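Long-range contacts in AlkZ (Streptomyces sahachiroi, PDB 5UUJ), which is a helix-rich member of the AlkZ-like family of DNA glycosylases, which is grouped with the helix-turn-helix proteins: residues G39-V44 against G285-Y290; E125-I130 against T143-D148. All coordinates share one frame; numbering follows the deposited sequence.

Interaction 1 of 2, residues G39-V44 against G285-Y290; sequences GVQAQV and GGFDQY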
# COMPACT_ATOMS: atom_id res chain seq x y z
N GLY A 39 -4.26 -0.08 -2.84
CA GLY A 39 -3.63 1.04 -2.17
C GLY A 39 -2.18 1.21 -2.58
O GLY A 39 -1.56 0.30 -3.13
N VAL A 40 -1.66 2.40 -2.33
CA VAL A 40 -0.25 2.72 -2.56
C VAL A 40 0.27 3.45 -1.33
O VAL A 40 -0.35 4.41 -0.88
CB VAL A 40 -0.06 3.60 -3.82
CG1 VAL A 40 1.41 4.04 -3.96
CG2 VAL A 40 -0.53 2.87 -5.06
N GLN A 41 1.39 2.98 -0.78
CA GLN A 41 1.99 3.63 0.37
C GLN A 41 2.39 5.04 -0.01
O GLN A 41 3.04 5.26 -1.03
CB GLN A 41 3.21 2.85 0.89
CG GLN A 41 2.94 2.12 2.21
CD GLN A 41 4.19 1.88 3.07
OE1 GLN A 41 4.27 0.87 3.76
NE2 GLN A 41 5.13 2.82 3.05
N ALA A 42 1.99 6.01 0.82
CA ALA A 42 2.10 7.42 0.47
C ALA A 42 2.68 8.26 1.59
O ALA A 42 2.42 9.46 1.67
CB ALA A 42 0.74 7.96 0.07
N GLN A 43 3.48 7.65 2.46
CA GLN A 43 4.10 8.40 3.55
C GLN A 43 5.13 9.36 2.97
O GLN A 43 5.25 10.50 3.43
CB GLN A 43 4.75 7.46 4.57
CG GLN A 43 5.35 8.18 5.77
CD GLN A 43 4.35 9.10 6.46
OE1 GLN A 43 3.32 8.65 6.95
NE2 GLN A 43 4.66 10.39 6.49
N VAL A 44 5.86 8.89 1.97
CA VAL A 44 6.72 9.75 1.16
C VAL A 44 5.98 10.03 -0.14
O VAL A 44 5.86 9.16 -1.00
CB VAL A 44 8.09 9.10 0.88
CG1 VAL A 44 8.99 10.07 0.11
CG2 VAL A 44 8.75 8.67 2.18
N GLY A 285 10.30 2.36 -8.30
CA GLY A 285 10.63 3.33 -7.27
C GLY A 285 10.65 2.69 -5.89
O GLY A 285 10.39 1.49 -5.75
N GLY A 286 10.97 3.48 -4.87
CA GLY A 286 10.99 2.98 -3.51
C GLY A 286 9.60 2.60 -3.03
O GLY A 286 8.61 3.05 -3.60
N PHE A 287 9.55 1.77 -2.00
CA PHE A 287 8.28 1.39 -1.37
C PHE A 287 7.25 0.91 -2.39
O PHE A 287 6.06 1.19 -2.25
CB PHE A 287 7.69 2.58 -0.59
CG PHE A 287 8.55 3.06 0.54
CD1 PHE A 287 8.45 2.49 1.80
CD2 PHE A 287 9.45 4.10 0.35
CE1 PHE A 287 9.23 2.93 2.85
CE2 PHE A 287 10.24 4.55 1.40
CZ PHE A 287 10.13 3.96 2.65
N ASP A 288 7.69 0.18 -3.41
CA ASP A 288 6.77 -0.19 -4.48
C ASP A 288 5.91 -1.39 -4.10
O ASP A 288 6.38 -2.35 -3.47
CB ASP A 288 7.51 -0.49 -5.77
CG ASP A 288 6.58 -0.59 -6.96
OD1 ASP A 288 6.18 0.47 -7.48
OD2 ASP A 288 6.22 -1.72 -7.36
N GLN A 289 4.64 -1.32 -4.49
CA GLN A 289 3.67 -2.36 -4.18
C GLN A 289 4.05 -3.73 -4.74
O GLN A 289 3.63 -4.75 -4.20
CB GLN A 289 2.29 -1.95 -4.71
CG GLN A 289 1.63 -0.84 -3.91
CD GLN A 289 1.33 -1.24 -2.47
OE1 GLN A 289 0.42 -2.02 -2.21
NE2 GLN A 289 2.11 -0.71 -1.54
N TYR A 290 4.82 -3.76 -5.83
CA TYR A 290 5.27 -5.04 -6.37
C TYR A 290 6.03 -5.82 -5.30
O TYR A 290 5.95 -7.05 -5.23
CB TYR A 290 6.15 -4.86 -7.61
CG TYR A 290 6.62 -6.17 -8.18
CD1 TYR A 290 5.80 -6.94 -8.99
CD2 TYR A 290 7.89 -6.67 -7.88
CE1 TYR A 290 6.21 -8.16 -9.49
CE2 TYR A 290 8.31 -7.88 -8.38
CZ TYR A 290 7.47 -8.62 -9.19
OH TYR A 290 7.90 -9.83 -9.69

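Interaction 2 of 2, residues E125-I130 against T143-D148; sequences EEVAGI and TRLVAD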
# COMPACT_ATOMS: atom_id res chain seq x y z
N GLU A 125 -16.16 9.32 18.34
CA GLU A 125 -17.42 10.03 18.26
C GLU A 125 -17.22 11.53 18.09
O GLU A 125 -17.83 12.16 17.24
CB GLU A 125 -18.26 9.77 19.52
CG GLU A 125 -18.63 8.31 19.73
CD GLU A 125 -19.10 8.00 21.14
OE1 GLU A 125 -19.15 8.93 21.99
OE2 GLU A 125 -19.43 6.83 21.41
N GLU A 126 -16.34 12.10 18.91
CA GLU A 126 -16.18 13.55 18.95
C GLU A 126 -15.46 14.08 17.72
O GLU A 126 -15.81 15.13 17.19
CB GLU A 126 -15.44 13.96 20.23
CG GLU A 126 -15.75 15.37 20.68
CD GLU A 126 -17.21 15.56 21.07
OE1 GLU A 126 -17.66 16.72 21.11
OE2 GLU A 126 -17.90 14.55 21.34
N VAL A 127 -14.45 13.34 17.26
CA VAL A 127 -13.71 13.74 16.07
C VAL A 127 -14.64 13.73 14.85
O VAL A 127 -14.58 14.62 14.01
CB VAL A 127 -12.48 12.82 15.82
CG1 VAL A 127 -11.94 12.96 14.40
CG2 VAL A 127 -11.39 13.14 16.83
N ALA A 128 -15.50 12.72 14.79
CA ALA A 128 -16.45 12.60 13.68
C ALA A 128 -17.34 13.83 13.60
O ALA A 128 -17.65 14.32 12.51
CB ALA A 128 -17.29 11.34 13.83
N GLY A 129 -17.76 14.34 14.76
CA GLY A 129 -18.62 15.51 14.82
C GLY A 129 -17.89 16.79 14.48
O GLY A 129 -18.42 17.65 13.77
N ILE A 130 -16.67 16.92 14.98
CA ILE A 130 -15.86 18.11 14.75
C ILE A 130 -15.50 18.26 13.27
O ILE A 130 -15.52 19.37 12.73
CB ILE A 130 -14.58 18.08 15.61
CG1 ILE A 130 -14.95 18.22 17.09
CG2 ILE A 130 -13.61 19.19 15.22
CD1 ILE A 130 -13.85 17.78 18.04
N THR A 143 -6.88 21.16 19.59
CA THR A 143 -7.35 22.30 20.37
C THR A 143 -8.86 22.22 20.59
O THR A 143 -9.35 22.52 21.68
CB THR A 143 -7.00 23.64 19.68
OG1 THR A 143 -5.57 23.77 19.61
CG2 THR A 143 -7.57 24.83 20.45
N ARG A 144 -9.59 21.81 19.56
CA ARG A 144 -11.03 21.61 19.68
C ARG A 144 -11.34 20.53 20.71
O ARG A 144 -12.23 20.69 21.55
CB ARG A 144 -11.65 21.23 18.33
CG ARG A 144 -11.80 22.38 17.35
CD ARG A 144 -12.86 23.38 17.80
NE ARG A 144 -14.13 22.73 18.11
CZ ARG A 144 -15.08 22.46 17.21
NH1 ARG A 144 -14.91 22.77 15.94
NH2 ARG A 144 -16.20 21.87 17.60
N LEU A 145 -10.59 19.44 20.64
CA LEU A 145 -10.80 18.29 21.52
C LEU A 145 -10.58 18.63 23.00
O LEU A 145 -11.41 18.29 23.84
CB LEU A 145 -9.88 17.14 21.11
CG LEU A 145 -10.25 16.42 19.81
CD1 LEU A 145 -9.09 15.55 19.32
CD2 LEU A 145 -11.51 15.59 19.99
N VAL A 146 -9.47 19.29 23.30
CA VAL A 146 -9.11 19.55 24.69
C VAL A 146 -10.02 20.60 25.33
O VAL A 146 -10.01 20.78 26.54
CB VAL A 146 -7.64 19.99 24.83
CG1 VAL A 146 -6.70 18.86 24.37
CG2 VAL A 146 -7.38 21.29 24.07
N ALA A 147 -10.78 21.31 24.50
CA ALA A 147 -11.81 22.20 25.02
C ALA A 147 -12.86 21.36 25.75
O ALA A 147 -13.54 21.84 26.66
CB ALA A 147 -12.45 23.00 23.89
N ASP A 148 -12.98 20.09 25.35
CA ASP A 148 -13.91 19.16 25.98
C ASP A 148 -13.35 18.71 27.32
O ASP A 148 -12.14 18.67 27.53
CB ASP A 148 -14.17 17.95 25.07
CG ASP A 148 -15.36 17.12 25.52
OD1 ASP A 148 -15.48 16.81 26.72
OD2 ASP A 148 -16.19 16.76 24.66
O HOH W 1 -16.54 21.64 13.88

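Interaction 1 of 2, residues G39-V44 against G285-Y290
Q41 meets F287 through the nitrogen end of its amide: NE2 of Q41 comes within 3.6 Å of CD1 of F287, obliquely, with amide and ring planes 35° apart. An unusual first torsion, chi1 -107°, off the staggered positions, combines with an extended chain beyond CG to carry the amide to the ring. Glutamine suits this partly exposed place because its carbon chain gives reach and its amide can lay NE2 beside the ring while OE1 takes a hydrogen bond from R80. Further along, CG2 of V44 approaches CE2 of F287 at 4.5 Å, a loose apolar touch.

Q289 covers the other end of 39-44. Bent at chi2 (-63°), it folds over the backbone, its CG lying 4.2 Å from CA of V40 and 3.5 Å from the carbonyl O of G39. Glycine fits position 39 because, at its positive phi, a side chain would press against the preceding carbonyl. The side chain of D288 leaves the backbone away from 39-44, and its carboxylate caps the helix that starts at Q289: OD2 of D288 accepts from N of Y290 at 2.9 Å, and OD1 forms a salt bridge with R55.

V40 and A42 make backbone hydrogen bonds to L85 and L83, and F287 makes one to I317. V44 sits at the N-cap position of helix 45-53, which touches F287 and D288 through V47 and N51, placing the contact between this helix, the small antiparallel sheet and helix 289-292.

Interaction 2 of 2, residues E125-I130 against T143-D148
A single water ties R144 to I130: it donates to the carbonyl O of I130 at 2.7 Å and accepts from NH1 of R144 at 2.9 Å, lying at the edge of the guanidinium in its plane. That carbonyl belongs to the last residue of helix 117-130, where the helix dipole would probably favour a nearby positive charge. The arginine reaches it by bending at both chi2 and chi3, which brings its flat end back alongside the isoleucine. CG2 of I130, placed anti to its own nitrogen, then lies over one face of the guanidinium, 3.9 Å from NH1 of R144 and offset toward the rim.

The other branch of I130 turns inward, CD1 meeting CD2 of L145 at 3.8 Å. CG2 of V127 adds to this buried apolar patch, 4.0 Å from the same CD2 of L145. The branching suits I130, which gives one arm to the guanidinium and the other to L145, while CD2 of L145 fits against both I130 and V127.

At the far end two acids come together, OE1 of E126 lying 3.8 Å from OD2 of D148, with carboxylate planes nearly perpendicular (86°). Their repulsion is probably offset by R150, whose NH2 forms salt bridges with OE2 of E126 and OD2 of D148.

An apolar seam bordered by polar groups joins the two helices. Their succession, with the short strand 136-137 between them and further helices and then strands following, is consistent with the winged helix-turn-helix fold expected of this clan.

Interactions 1 and 2 lie far apart in the fold, their centres 32 Å from each other and their nearest atoms about 18 Å. Along the chain both segments of interaction 2 fall between those of interaction 1, so the order is 39-44, 125-130, 143-148, 285-290. Interaction 1 is long-range, joining parts 241 residues apart near the middle of the molecule. Interaction 2 is a local pairing of helices 117-130 and 138-146. Its centre is 29 Å from the centre of the chain. They share no helix, strand or sheet. The first therefore brings early and late parts of the family region together, while the second joins two successive helices at the periphery, in the intervening chain.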